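Local structure of DegT/DnrJ/EryC1/StrS aminotransferase (Brucella abortus 2308, 4QGR) at residues A[83-88]-A[102-107]; A[88-93]-A[144-149]; A[109-114]-A[344-349]; A[139-144]-A[163-168]. The protein probably acts as a pyridoxal-phosphate-dependent aminotransferase of the DegT/DnrJ/EryC1/StrS family, moving amino groups between substrates by way of its bound cofactor. One frame throughout, in Å; residues are numbered along the deposited sequence.

Interaction 1: A[83-88]-A[102-107]; sequences HAVFVP and VGAEPV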
loop_
_atom_site.group_PDB
_atom_site.type_symbol
_atom_site.label_atom_id
_atom_site.label_comp_id
_atom_site.label_asym_id
_atom_site.label_seq_id
_atom_site.Cartn_x
_atom_site.Cartn_y
_atom_site.Cartn_z
ATOM N N HIS A 83 -20.806 7.391 -10.949
ATOM C CA HIS A 83 -19.859 8.226 -11.654
ATOM C C HIS A 83 -19.053 7.460 -12.690
ATOM O O HIS A 83 -18.703 6.280 -12.478
ATOM C CB HIS A 83 -18.902 8.901 -10.681
ATOM C CG HIS A 83 -19.587 9.759 -9.679
ATOM N ND1 HIS A 83 -19.070 10.001 -8.430
ATOM C CD2 HIS A 83 -20.794 10.383 -9.716
ATOM C CE1 HIS A 83 -19.898 10.779 -7.752
ATOM N NE2 HIS A 83 -20.955 11.020 -8.513
ATOM N N ALA A 84 -18.794 8.139 -13.813
ATOM C CA ALA A 84 -18.003 7.585 -14.904
ATOM C C ALA A 84 -16.603 8.209 -14.956
ATOM O O ALA A 84 -16.445 9.437 -14.813
ATOM C CB ALA A 84 -18.694 7.799 -16.220
ATOM N N VAL A 85 -15.604 7.371 -15.165
ATOM C CA VAL A 85 -14.196 7.837 -15.342
ATOM C C VAL A 85 -13.653 7.222 -16.634
ATOM O O VAL A 85 -13.729 5.981 -16.857
ATOM C CB VAL A 85 -13.295 7.464 -14.151
ATOM C CG1 VAL A 85 -11.857 7.903 -14.389
ATOM C CG2 VAL A 85 -13.823 7.990 -12.824
ATOM N N PHE A 86 -13.141 8.070 -17.523
ATOM C CA PHE A 86 -12.729 7.670 -18.886
ATOM C C PHE A 86 -11.257 7.328 -18.894
ATOM O O PHE A 86 -10.445 8.149 -18.453
ATOM C CB PHE A 86 -13.077 8.813 -19.887
ATOM C CG PHE A 86 -14.534 9.113 -19.883
ATOM C CD1 PHE A 86 -15.073 9.958 -18.897
ATOM C CD2 PHE A 86 -15.398 8.401 -20.692
ATOM C CE1 PHE A 86 -16.401 10.175 -18.803
ATOM C CE2 PHE A 86 -16.755 8.633 -20.626
ATOM C CZ PHE A 86 -17.273 9.498 -19.679
ATOM N N VAL A 87 -10.945 6.098 -19.316
ATOM C CA VAL A 87 -9.587 5.515 -19.229
ATOM C C VAL A 87 -9.264 4.736 -20.495
ATOM O O VAL A 87 -10.181 4.265 -21.218
ATOM C CB VAL A 87 -9.438 4.603 -17.968
ATOM C CG1 VAL A 87 -9.883 5.367 -16.736
ATOM C CG2 VAL A 87 -10.277 3.335 -18.071
ATOM N N PRO A 88 -7.954 4.588 -20.798
ATOM C CA PRO A 88 -7.635 3.645 -21.865
ATOM C C PRO A 88 -7.830 2.202 -21.427
ATOM O O PRO A 88 -7.829 1.895 -20.241
ATOM C CB PRO A 88 -6.144 3.908 -22.137
ATOM C CG PRO A 88 -5.754 5.060 -21.286
ATOM C CD PRO A 88 -6.738 5.146 -20.179
ATOM N N VAL A 102 -13.248 2.326 -6.106
ATOM C CA VAL A 102 -14.018 3.402 -5.422
ATOM C C VAL A 102 -15.524 3.383 -5.695
ATOM O O VAL A 102 -16.264 4.224 -5.166
ATOM C CB VAL A 102 -13.453 4.812 -5.650
ATOM C CG1 VAL A 102 -12.014 4.886 -5.153
ATOM C CG2 VAL A 102 -13.576 5.289 -7.108
ATOM N N GLY A 103 -15.974 2.464 -6.538
ATOM C CA GLY A 103 -17.385 2.252 -6.783
ATOM C C GLY A 103 -17.913 2.952 -8.028
ATOM O O GLY A 103 -19.103 2.819 -8.330
ATOM N N ALA A 104 -17.048 3.669 -8.745
ATOM C CA ALA A 104 -17.360 4.315 -10.021
ATOM C C ALA A 104 -17.203 3.285 -11.127
ATOM O O ALA A 104 -16.864 2.128 -10.853
ATOM C CB ALA A 104 -16.466 5.536 -10.253
ATOM N N GLU A 105 -17.492 3.671 -12.368
ATOM C CA GLU A 105 -17.323 2.769 -13.509
ATOM C C GLU A 105 -16.318 3.347 -14.464
ATOM O O GLU A 105 -16.394 4.505 -14.810
ATOM C CB GLU A 105 -18.607 2.537 -14.301
ATOM C CG GLU A 105 -19.718 1.873 -13.538
ATOM C CD GLU A 105 -20.805 1.348 -14.451
ATOM O OE1 GLU A 105 -20.640 1.294 -15.693
ATOM O OE2 GLU A 105 -21.869 1.019 -13.933
ATOM N N PRO A 106 -15.343 2.552 -14.861
ATOM C CA PRO A 106 -14.524 2.972 -15.981
ATOM C C PRO A 106 -15.297 2.904 -17.282
ATOM O O PRO A 106 -16.238 2.089 -17.442
ATOM C CB PRO A 106 -13.367 1.970 -15.977
ATOM C CG PRO A 106 -13.967 0.725 -15.387
ATOM C CD PRO A 106 -14.993 1.208 -14.374
ATOM N N VAL A 107 -14.994 3.835 -18.175
ATOM C CA VAL A 107 -15.504 3.786 -19.542
ATOM C C VAL A 107 -14.275 3.759 -20.428
ATOM O O VAL A 107 -13.435 4.676 -20.362
ATOM C CB VAL A 107 -16.401 5.001 -19.897
ATOM C CG1 VAL A 107 -16.858 4.880 -21.339
ATOM C CG2 VAL A 107 -17.542 5.148 -18.905
#

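Interaction 2: A[88-93]-A[144-149]; sequences PSFTFA and VDLFGL. With PLP (pyridoxal-5'-phosphate), chain E.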
loop_
_atom_site.group_PDB
_atom_site.type_symbol
_atom_site.label_atom_id
_atom_site.label_comp_id
_atom_site.label_asym_id
_atom_site.label_seq_id
_atom_site.Cartn_x
_atom_site.Cartn_y
_atom_site.Cartn_z
ATOM N N PRO A 88 -7.954 4.588 -20.798
ATOM C CA PRO A 88 -7.635 3.645 -21.865
ATOM C C PRO A 88 -7.830 2.202 -21.427
ATOM O O PRO A 88 -7.829 1.895 -20.241
ATOM C CB PRO A 88 -6.144 3.908 -22.137
ATOM C CG PRO A 88 -5.754 5.060 -21.286
ATOM C CD PRO A 88 -6.738 5.146 -20.179
ATOM N N SER A 89 -8.089 1.336 -22.404
ATOM C CA SER A 89 -8.033 -0.110 -22.201
ATOM C C SER A 89 -6.599 -0.633 -22.424
ATOM O O SER A 89 -6.208 -1.645 -21.822
ATOM C CB SER A 89 -9.009 -0.772 -23.177
ATOM O OG SER A 89 -8.871 -2.178 -23.171
ATOM N N PHE A 90 -5.830 0.013 -23.305
ATOM C CA PHE A 90 -4.449 -0.379 -23.546
ATOM C C PHE A 90 -3.527 0.281 -22.529
ATOM O O PHE A 90 -2.946 1.321 -22.806
ATOM C CB PHE A 90 -4.044 -0.016 -24.986
ATOM C CG PHE A 90 -2.888 -0.805 -25.499
ATOM C CD1 PHE A 90 -3.059 -2.126 -25.832
ATOM C CD2 PHE A 90 -1.619 -0.218 -25.625
ATOM C CE1 PHE A 90 -2.007 -2.886 -26.289
ATOM C CE2 PHE A 90 -0.547 -0.962 -26.082
ATOM C CZ PHE A 90 -0.739 -2.299 -26.408
ATOM N N THR A 91 -3.482 -0.295 -21.326
ATOM C CA THR A 91 -2.702 0.205 -20.219
ATOM C C THR A 91 -2.644 -0.897 -19.147
ATOM O O THR A 91 -3.315 -1.948 -19.265
ATOM C CB THR A 91 -3.323 1.501 -19.642
ATOM O OG1 THR A 91 -2.485 2.032 -18.626
ATOM C CG2 THR A 91 -4.764 1.263 -19.099
ATOM N N PHE A 92 -1.862 -0.645 -18.100
ATOM C CA PHE A 92 -1.808 -1.517 -16.935
ATOM C C PHE A 92 -3.112 -1.488 -16.162
ATOM O O PHE A 92 -3.789 -0.454 -16.105
ATOM C CB PHE A 92 -0.668 -1.062 -16.026
ATOM C CG PHE A 92 -0.421 -1.967 -14.857
ATOM C CD1 PHE A 92 0.168 -3.220 -15.039
ATOM C CD2 PHE A 92 -0.729 -1.558 -13.588
ATOM C CE1 PHE A 92 0.382 -4.063 -13.949
ATOM C CE2 PHE A 92 -0.514 -2.381 -12.495
ATOM C CZ PHE A 92 0.071 -3.624 -12.672
ATOM N N ALA A 93 -3.479 -2.620 -15.547
ATOM C CA ALA A 93 -4.794 -2.755 -14.910
ATOM C C ALA A 93 -5.155 -1.642 -13.913
ATOM O O ALA A 93 -6.307 -1.293 -13.770
ATOM C CB ALA A 93 -4.870 -4.098 -14.193
ATOM N N VAL A 144 -3.106 8.096 -19.875
ATOM C CA VAL A 144 -1.838 7.441 -19.519
ATOM C C VAL A 144 -0.746 7.907 -20.444
ATOM O O VAL A 144 -0.960 8.028 -21.654
ATOM C CB VAL A 144 -1.972 5.906 -19.606
ATOM C CG1 VAL A 144 -0.666 5.235 -19.267
ATOM C CG2 VAL A 144 -3.098 5.428 -18.681
ATOM N N ASP A 145 0.422 8.177 -19.880
ATOM C CA ASP A 145 1.564 8.478 -20.694
ATOM C C ASP A 145 2.240 7.158 -21.022
ATOM O O ASP A 145 3.186 6.776 -20.371
ATOM C CB ASP A 145 2.534 9.369 -19.948
ATOM C CG ASP A 145 1.915 10.669 -19.498
ATOM O OD1 ASP A 145 1.036 11.212 -20.220
ATOM O OD2 ASP A 145 2.319 11.168 -18.410
ATOM N N LEU A 146 1.728 6.410 -22.004
ATOM C CA LEU A 146 2.133 5.012 -22.132
ATOM C C LEU A 146 3.564 4.912 -22.619
ATOM O O LEU A 146 3.948 5.593 -23.529
ATOM C CB LEU A 146 1.187 4.209 -23.045
ATOM C CG LEU A 146 1.241 2.691 -22.861
ATOM C CD1 LEU A 146 0.776 2.284 -21.464
ATOM C CD2 LEU A 146 0.404 1.939 -23.883
ATOM N N PHE A 147 4.338 4.035 -22.013
ATOM C CA PHE A 147 5.754 3.758 -22.389
ATOM C C PHE A 147 6.680 4.940 -22.210
ATOM O O PHE A 147 7.827 4.906 -22.652
ATOM C CB PHE A 147 5.902 3.180 -23.827
ATOM C CG PHE A 147 5.048 1.943 -24.090
ATOM C CD1 PHE A 147 4.839 0.971 -23.114
ATOM C CD2 PHE A 147 4.442 1.779 -25.305
ATOM C CE1 PHE A 147 4.066 -0.160 -23.379
ATOM C CE2 PHE A 147 3.663 0.618 -25.576
ATOM C CZ PHE A 147 3.486 -0.355 -24.607
ATOM N N GLY A 148 6.168 5.976 -21.557
ATOM C CA GLY A 148 6.975 7.201 -21.296
ATOM C C GLY A 148 6.652 8.400 -22.110
ATOM O O GLY A 148 7.213 9.494 -21.866
ATOM N N LEU A 149 5.712 8.254 -23.058
ATOM C CA LEU A 149 5.382 9.298 -24.012
ATOM C C LEU A 149 4.155 10.072 -23.537
ATOM O O LEU A 149 3.119 9.455 -23.279
ATOM C CB LEU A 149 5.065 8.660 -25.356
ATOM C CG LEU A 149 4.704 9.596 -26.541
ATOM C CD1 LEU A 149 5.890 10.465 -26.850
ATOM C CD2 LEU A 149 4.260 8.758 -27.745
HETATM N N1 PLP E . -0.264 2.894 -14.139
HETATM C C2 PLP E . 0.523 2.425 -15.125
HETATM C C2A PLP E . 0.435 2.960 -16.534
HETATM C C3 PLP E . 1.563 1.418 -14.776
HETATM O O3 PLP E . 2.379 0.991 -15.733
HETATM C C4 PLP E . 1.579 0.873 -13.392
HETATM C C4A PLP E . 2.552 -0.074 -12.806
HETATM O O4A PLP E . 3.734 -0.048 -13.082
HETATM C C5 PLP E . 0.646 1.471 -12.427
HETATM C C6 PLP E . -0.234 2.462 -12.868
HETATM C C5A PLP E . 0.613 0.996 -10.991
HETATM O O4P PLP E . 1.815 1.329 -10.281
HETATM P P PLP E . 2.355 0.377 -9.103
HETATM O O1P PLP E . 3.405 1.177 -8.336
HETATM O O2P PLP E . 1.171 -0.078 -8.289
HETATM O O3P PLP E . 3.007 -0.760 -9.907
#

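Interaction 3: A[109-114]-A[344-349]; sequences VDVDPD and PVSESL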
loop_
_atom_site.group_PDB
_atom_site.type_symbol
_atom_site.label_atom_id
_atom_site.label_comp_id
_atom_site.label_asym_id
_atom_site.label_seq_id
_atom_site.Cartn_x
_atom_site.Cartn_y
_atom_site.Cartn_z
ATOM N N VAL A 109 -11.694 3.860 -23.601
ATOM C CA VAL A 109 -11.466 4.619 -24.806
ATOM C C VAL A 109 -10.298 3.985 -25.540
ATOM O O VAL A 109 -9.357 3.511 -24.914
ATOM C CB VAL A 109 -11.164 6.090 -24.453
ATOM C CG1 VAL A 109 -11.004 6.913 -25.749
ATOM C CG2 VAL A 109 -12.268 6.615 -23.572
ATOM N N ASP A 110 -10.311 3.980 -26.859
ATOM C CA ASP A 110 -9.235 3.363 -27.626
ATOM C C ASP A 110 -8.013 4.269 -27.577
ATOM O O ASP A 110 -8.074 5.425 -27.103
ATOM C CB ASP A 110 -9.632 3.171 -29.095
ATOM C CG ASP A 110 -8.996 1.950 -29.742
ATOM O OD1 ASP A 110 -8.164 1.267 -29.121
ATOM O OD2 ASP A 110 -9.404 1.663 -30.897
ATOM N N VAL A 111 -6.903 3.733 -28.088
ATOM C CA VAL A 111 -5.686 4.496 -28.226
ATOM C C VAL A 111 -5.365 4.733 -29.684
ATOM O O VAL A 111 -5.809 4.015 -30.599
ATOM C CB VAL A 111 -4.481 3.825 -27.513
ATOM C CG1 VAL A 111 -4.754 3.745 -26.039
ATOM C CG2 VAL A 111 -4.265 2.388 -28.027
ATOM N N ASP A 112 -4.589 5.778 -29.891
ATOM C CA ASP A 112 -4.037 6.129 -31.186
ATOM C C ASP A 112 -3.082 5.021 -31.647
ATOM O O ASP A 112 -2.325 4.500 -30.833
ATOM C CB ASP A 112 -3.250 7.434 -31.049
ATOM C CG ASP A 112 -2.658 7.894 -32.346
ATOM O OD1 ASP A 112 -3.432 8.553 -33.098
ATOM O OD2 ASP A 112 -1.459 7.643 -32.647
ATOM N N PRO A 113 -3.110 4.672 -32.950
ATOM C CA PRO A 113 -2.294 3.545 -33.448
ATOM C C PRO A 113 -0.776 3.780 -33.515
ATOM O O PRO A 113 -0.014 2.803 -33.715
ATOM C CB PRO A 113 -2.851 3.281 -34.855
ATOM C CG PRO A 113 -3.407 4.599 -35.278
ATOM C CD PRO A 113 -3.999 5.204 -34.006
ATOM N N ASP A 114 -0.345 5.028 -33.343
ATOM C CA ASP A 114 1.068 5.385 -33.347
ATOM C C ASP A 114 1.627 5.766 -31.970
ATOM O O ASP A 114 2.709 5.290 -31.576
ATOM C CB ASP A 114 1.323 6.531 -34.326
ATOM C CG ASP A 114 0.905 6.196 -35.768
ATOM O OD1 ASP A 114 0.991 5.041 -36.211
ATOM O OD2 ASP A 114 0.389 7.102 -36.424
ATOM N N PRO A 344 -10.825 -1.024 -31.745
ATOM C CA PRO A 344 -10.109 -1.902 -32.679
ATOM C C PRO A 344 -8.595 -1.844 -32.533
ATOM O O PRO A 344 -7.927 -2.882 -32.724
ATOM C CB PRO A 344 -10.561 -1.411 -34.079
ATOM C CG PRO A 344 -11.023 -0.024 -33.857
ATOM C CD PRO A 344 -11.652 -0.040 -32.465
ATOM N N VAL A 345 -8.058 -0.672 -32.201
ATOM C CA VAL A 345 -6.590 -0.530 -32.074
ATOM C C VAL A 345 -6.137 -1.336 -30.860
ATOM O O VAL A 345 -5.222 -2.169 -30.938
ATOM C CB VAL A 345 -6.144 0.945 -31.978
ATOM C CG1 VAL A 345 -4.649 1.055 -31.806
ATOM C CG2 VAL A 345 -6.580 1.742 -33.206
ATOM N N SER A 346 -6.778 -1.107 -29.719
ATOM C CA SER A 346 -6.457 -1.861 -28.515
ATOM C C SER A 346 -6.572 -3.383 -28.740
ATOM O O SER A 346 -5.790 -4.177 -28.179
ATOM C CB SER A 346 -7.395 -1.443 -27.393
ATOM O OG SER A 346 -7.173 -0.074 -27.018
ATOM N N GLU A 347 -7.527 -3.809 -29.556
ATOM C CA GLU A 347 -7.704 -5.237 -29.758
ATOM C C GLU A 347 -6.663 -5.873 -30.698
ATOM O O GLU A 347 -6.343 -7.069 -30.564
ATOM C CB GLU A 347 -9.138 -5.507 -30.270
ATOM C CG GLU A 347 -10.157 -5.305 -29.174
ATOM C CD GLU A 347 -11.577 -5.616 -29.594
ATOM O OE1 GLU A 347 -11.763 -6.123 -30.738
ATOM O OE2 GLU A 347 -12.509 -5.382 -28.791
ATOM N N SER A 348 -6.199 -5.116 -31.677
ATOM C CA SER A 348 -5.254 -5.639 -32.659
ATOM C C SER A 348 -3.769 -5.468 -32.291
ATOM O O SER A 348 -2.929 -6.273 -32.714
ATOM C CB SER A 348 -5.506 -5.023 -34.022
ATOM O OG SER A 348 -5.348 -3.638 -33.955
ATOM N N LEU A 349 -3.429 -4.448 -31.505
ATOM C CA LEU A 349 -2.026 -4.280 -31.104
ATOM C C LEU A 349 -1.352 -5.480 -30.472
ATOM O O LEU A 349 -0.158 -5.686 -30.741
ATOM C CB LEU A 349 -1.857 -3.084 -30.153
ATOM C CG LEU A 349 -1.801 -1.752 -30.838
ATOM C CD1 LEU A 349 -1.820 -0.648 -29.797
ATOM C CD2 LEU A 349 -0.528 -1.656 -31.705
HETATM O O HOH W 1 -7.290 1.794 -25.026
#

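Interaction 4: A[139-144]-A[163-168]; sequences KAIIPV and EGLFII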
loop_
_atom_site.group_PDB
_atom_site.type_symbol
_atom_site.label_atom_id
_atom_site.label_comp_id
_atom_site.label_asym_id
_atom_site.label_seq_id
_atom_site.Cartn_x
_atom_site.Cartn_y
_atom_site.Cartn_z
ATOM N N LYS A 139 -17.223 12.227 -14.507
ATOM C CA LYS A 139 -16.476 12.959 -13.475
ATOM C C LYS A 139 -14.999 13.174 -13.758
ATOM O O LYS A 139 -14.454 14.200 -13.361
ATOM C CB LYS A 139 -16.598 12.264 -12.129
ATOM C CG LYS A 139 -17.946 12.431 -11.482
ATOM C CD LYS A 139 -18.147 13.831 -10.935
ATOM C CE LYS A 139 -19.393 13.802 -10.072
ATOM N NZ LYS A 139 -19.554 15.033 -9.250
ATOM N N ALA A 140 -14.352 12.217 -14.383
ATOM C CA ALA A 140 -12.901 12.280 -14.551
ATOM C C ALA A 140 -12.388 11.571 -15.780
ATOM O O ALA A 140 -13.056 10.723 -16.366
ATOM C CB ALA A 140 -12.216 11.709 -13.311
ATOM N N ILE A 141 -11.158 11.922 -16.144
ATOM C CA ILE A 141 -10.398 11.286 -17.240
ATOM C C ILE A 141 -9.045 10.931 -16.688
ATOM O O ILE A 141 -8.433 11.748 -15.968
ATOM C CB ILE A 141 -10.185 12.233 -18.449
ATOM C CG1 ILE A 141 -11.509 12.892 -18.801
ATOM C CG2 ILE A 141 -9.557 11.461 -19.615
ATOM C CD1 ILE A 141 -11.416 14.137 -19.650
ATOM N N ILE A 142 -8.582 9.710 -16.981
ATOM C CA ILE A 142 -7.231 9.281 -16.609
ATOM C C ILE A 142 -6.451 8.901 -17.863
ATOM O O ILE A 142 -6.322 7.717 -18.198
ATOM C CB ILE A 142 -7.163 8.138 -15.563
ATOM C CG1 ILE A 142 -8.100 8.398 -14.395
ATOM C CG2 ILE A 142 -5.716 7.931 -15.084
ATOM C CD1 ILE A 142 -8.116 7.326 -13.302
ATOM N N PRO A 143 -5.894 9.922 -18.528
ATOM C CA PRO A 143 -4.984 9.608 -19.604
ATOM C C PRO A 143 -3.720 8.951 -19.053
ATOM O O PRO A 143 -3.304 9.246 -17.913
ATOM C CB PRO A 143 -4.662 10.975 -20.223
ATOM C CG PRO A 143 -5.607 11.936 -19.607
ATOM C CD PRO A 143 -5.913 11.353 -18.243
ATOM N N VAL A 144 -3.106 8.096 -19.875
ATOM C CA VAL A 144 -1.838 7.441 -19.519
ATOM C C VAL A 144 -0.746 7.907 -20.444
ATOM O O VAL A 144 -0.960 8.028 -21.654
ATOM C CB VAL A 144 -1.972 5.906 -19.606
ATOM C CG1 VAL A 144 -0.666 5.235 -19.267
ATOM C CG2 VAL A 144 -3.098 5.428 -18.681
ATOM N N GLU A 163 -16.798 20.041 -20.035
ATOM C CA GLU A 163 -17.510 19.068 -19.272
ATOM C C GLU A 163 -17.284 19.180 -17.737
ATOM O O GLU A 163 -17.937 18.454 -17.014
ATOM C CB GLU A 163 -17.104 17.682 -19.814
ATOM C CG GLU A 163 -17.314 17.453 -21.322
ATOM C CD GLU A 163 -18.792 17.532 -21.765
ATOM O OE1 GLU A 163 -19.678 17.435 -20.892
ATOM O OE2 GLU A 163 -19.083 17.709 -22.974
ATOM N N GLY A 164 -16.382 20.073 -17.281
ATOM C CA GLY A 164 -15.978 20.260 -15.878
ATOM C C GLY A 164 -15.133 19.115 -15.266
ATOM O O GLY A 164 -14.974 19.027 -14.047
ATOM N N LEU A 165 -14.528 18.283 -16.098
ATOM C CA LEU A 165 -14.019 16.989 -15.615
ATOM C C LEU A 165 -12.641 17.137 -14.975
ATOM O O LEU A 165 -11.830 17.964 -15.386
ATOM C CB LEU A 165 -13.936 15.978 -16.757
ATOM C CG LEU A 165 -15.248 15.759 -17.538
ATOM C CD1 LEU A 165 -15.125 14.764 -18.691
ATOM C CD2 LEU A 165 -16.353 15.333 -16.575
ATOM N N PHE A 166 -12.366 16.242 -14.039
ATOM C CA PHE A 166 -11.097 16.149 -13.336
ATOM C C PHE A 166 -10.128 15.273 -14.121
ATOM O O PHE A 166 -10.496 14.177 -14.561
ATOM C CB PHE A 166 -11.402 15.512 -11.976
ATOM C CG PHE A 166 -10.278 15.529 -10.988
ATOM C CD1 PHE A 166 -9.802 16.722 -10.430
ATOM C CD2 PHE A 166 -9.786 14.335 -10.482
ATOM C CE1 PHE A 166 -8.791 16.687 -9.483
ATOM C CE2 PHE A 166 -8.809 14.303 -9.519
ATOM C CZ PHE A 166 -8.311 15.485 -9.010
ATOM N N ILE A 167 -8.900 15.736 -14.295
ATOM C CA ILE A 167 -7.909 14.977 -15.039
ATOM C C ILE A 167 -6.802 14.541 -14.139
ATOM O O ILE A 167 -6.134 15.364 -13.500
ATOM C CB ILE A 167 -7.289 15.779 -16.211
ATOM C CG1 ILE A 167 -8.378 16.151 -17.218
ATOM C CG2 ILE A 167 -6.209 14.988 -16.888
ATOM C CD1 ILE A 167 -7.908 17.130 -18.239
ATOM N N ILE A 168 -6.602 13.220 -14.109
ATOM C CA ILE A 168 -5.498 12.608 -13.383
ATOM C C ILE A 168 -4.515 12.082 -14.432
ATOM O O ILE A 168 -4.865 11.191 -15.241
ATOM C CB ILE A 168 -5.941 11.427 -12.516
ATOM C CG1 ILE A 168 -6.975 11.850 -11.476
ATOM C CG2 ILE A 168 -4.699 10.787 -11.885
ATOM C CD1 ILE A 168 -7.729 10.683 -10.847
#

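Interaction 1: A[83-88]-A[102-107]
Strands 83-88 and 105-107 run parallel, their axes 4.6 Å apart and turned by 41°, as the two strands of a beta-alpha-beta crossover through helix 94-101. Four backbone bonds form the ladder: Glu105 N to His83 O, Val85 N to Glu105 O, Val107 N to Val85 O and Val87 N to Val107 O. The first is close to linear, with an N-H...O angle of 167°, and the shortest is Val107 N to Val85 O at 2.8 Å. Carbonyl O of Val85 also lies 3.2 Å from Pro106 CA in a CA-H...O contact. Strand 83-88 bonds to the N-H groups of Glu105 and Val107, so Pro106 between them costs this ladder no bond.

Ala84, Phe86, Glu105 and Val107 share one face of the sheet. There Phe86 and Val107 lie side by side and point the same way, ring atoms CD2 and CE2 of Phe86 lying against Val107 CB and CG1. Val107 has CG1 anti to its backbone N (chi1 179°), which leaves CG2 to reach Ala84 CB at 3.9 Å. Helix 120-133 packs on this face through Leu123, Ile127 and Thr130. Glu105 turns its carboxylate off the contact to a salt bridge with Arg135. On the other face helix 94-101 covers Val85 and Pro106 by way of Val99, and Val87 CG2 comes within 4.0 Å of Pro106 CB.

Interaction 2: A[88-93]-A[144-149]
Phe90 and Leu146 make the tightest meeting between these two loops, with Leu146 CD2 lying 3.4 Å from CD2 of the Phe90 ring. The two side chains cross at about a right angle, and the same methyl, Leu146 CD2, also sits 3.6 Å from the carbonyl O of Phe90. A second close patch joins Val144 to the start of the other loop: its CG2 touches Pro88 CG at 3.7 Å and Thr91 OG1 at 3.5 Å. Val144 CG1, anti to the backbone N (chi1 179°), points on to the cofactor and meets PLP C2A at 3.7 Å. Thr91 OG1 lies equally near that methyl, and its polar need is met by a hydrogen bond with Thr95 OG1. Together Thr91 and Val144 thus wall the methyl corner of the pyridine ring. Packing is looser at the other end, where CZ of Phe147 comes no nearer than 4.3 Å to CE2 of Phe90.

Phe92, partly exposed, leaves the opposite loop altogether and lies against the cofactor: its CD2 is 3.4 Å from PLP C4, and PLP C4A stands over one face of its ring, offset toward the rim. His227 of the second subunit meets this phenylalanine edge-to-face, placing the pocket at the dimer interface. Both loops follow the C-terminal ends of parallel strands, 83-88 and 137-141, and lead into helices 94-101 and 153-163, while Ile353 of strand 353-356 packs on both Phe90 and Phe147.

Interaction 3: A[109-114]-A[344-349]
Asp110 has a chi1 of -148°, away from a staggered value, and with chi2 near zero its carboxylate faces the first turn of helix 344-348. Asp110 OD2 takes the N-H of Val345, N to O 3.0 Å. Asp110 OD1 takes that of Ser346, with Ser346 N 2.8 Å away; each oxygen uses its syn lone pair, so that the two hold consecutive amides. Ser346, with OG beside its own N (chi1 -66°), adds this hydroxyl to Asp110 OD1 at 2.7 Å, approaching nearly along the C-O axis. Three bonds from the helix hold the buried carboxylate, with a weak fourth from Val111 N to Asp110 OD1, and amides at a helix start would be expected to favour its charged form. A water donates to both Ser346 OG and Val109 O, tying the same hydroxyl back to the strand end.

Beyond the polar cluster, Val345 fills the bend of the loop: CB and both methyls press on Val111 O, with Val345 CB 3.4 Å away, and Val345 CG1 reaches Pro113 CA at 3.8 Å. An Asx turn shapes the loop here, Asp112 OD2 accepting from Asp114 N. The contact joins the exit of strand 105-109, on the way to helix 120-133, to short helix 344-348, with Phe90 packed against Val111 and Ser346.

Interaction 4: A[139-144]-A[163-168]
Ala140 pairs with Phe166 and Ile141 with Ile167 in parallel register, the axes of strands 139-141 and 166-168 lying 4.7 Å apart at 34° to each other. This is a beta-alpha-beta unit through helix 153-163, in the central sheet of the aminotransferase's large domain. Three backbone bonds join the strands. Phe166 N to Lys139 O is almost straight at the hydrogen (177°), Ile141 N reaches Phe166 O at 2.8 Å, and Ile168 N meets Ile141 O.

On the face of Ile141 and Ile167, Ile141 crosses Leu165 at about a right angle, their CD1 methyls 3.9 Å apart; Leu123 and Ile127 of helix 120-133 pack against this pair. Leu165 CD2 instead leans on the backbone of Lys139. Farther along, Pro143 crosses Ile167 in a similar way, its CD 3.9 Å from the CG2 branch, which stands anti to the backbone N. Ile142 and Ile168 lie side by side, pointing the same way, with Ile142 CG1 4.2 Å from Ile168 CB. Phe166 follows Ala140 only as far as CB, then carries its ring off to His189.

Ile168 O meets carbon here, Ile142 CA and Pro143 CD, while the Pro143 backbone bonds on to Asp170. Between the strands the polar bonds are all backbone to backbone, other backbone groups being met by Phe86 and His189, and the side chains meet each other only through carbon.

From the N terminus, interaction 1 closes the shortest loop, bringing strand 105-109 back beside 83-88 after helix 94-101. Interaction 2 opens at Pro88, which it shares with interaction 1, and crosses it on the way to 144-149. Interaction 3 starts where interaction 1 has ended and spans to helix 344-348, crossing interaction 2; Phe90 packs on both of its segments. Nested inside that long loop, interaction 4 follows interaction 1 in series and crosses interaction 2, sharing Val144. Strands 83-88 and 137-141 are neighbours, so interactions 1 and 4 build one sheet, interaction 2 joins its cofactor-side loops, and interaction 3 ties in the C-terminal part.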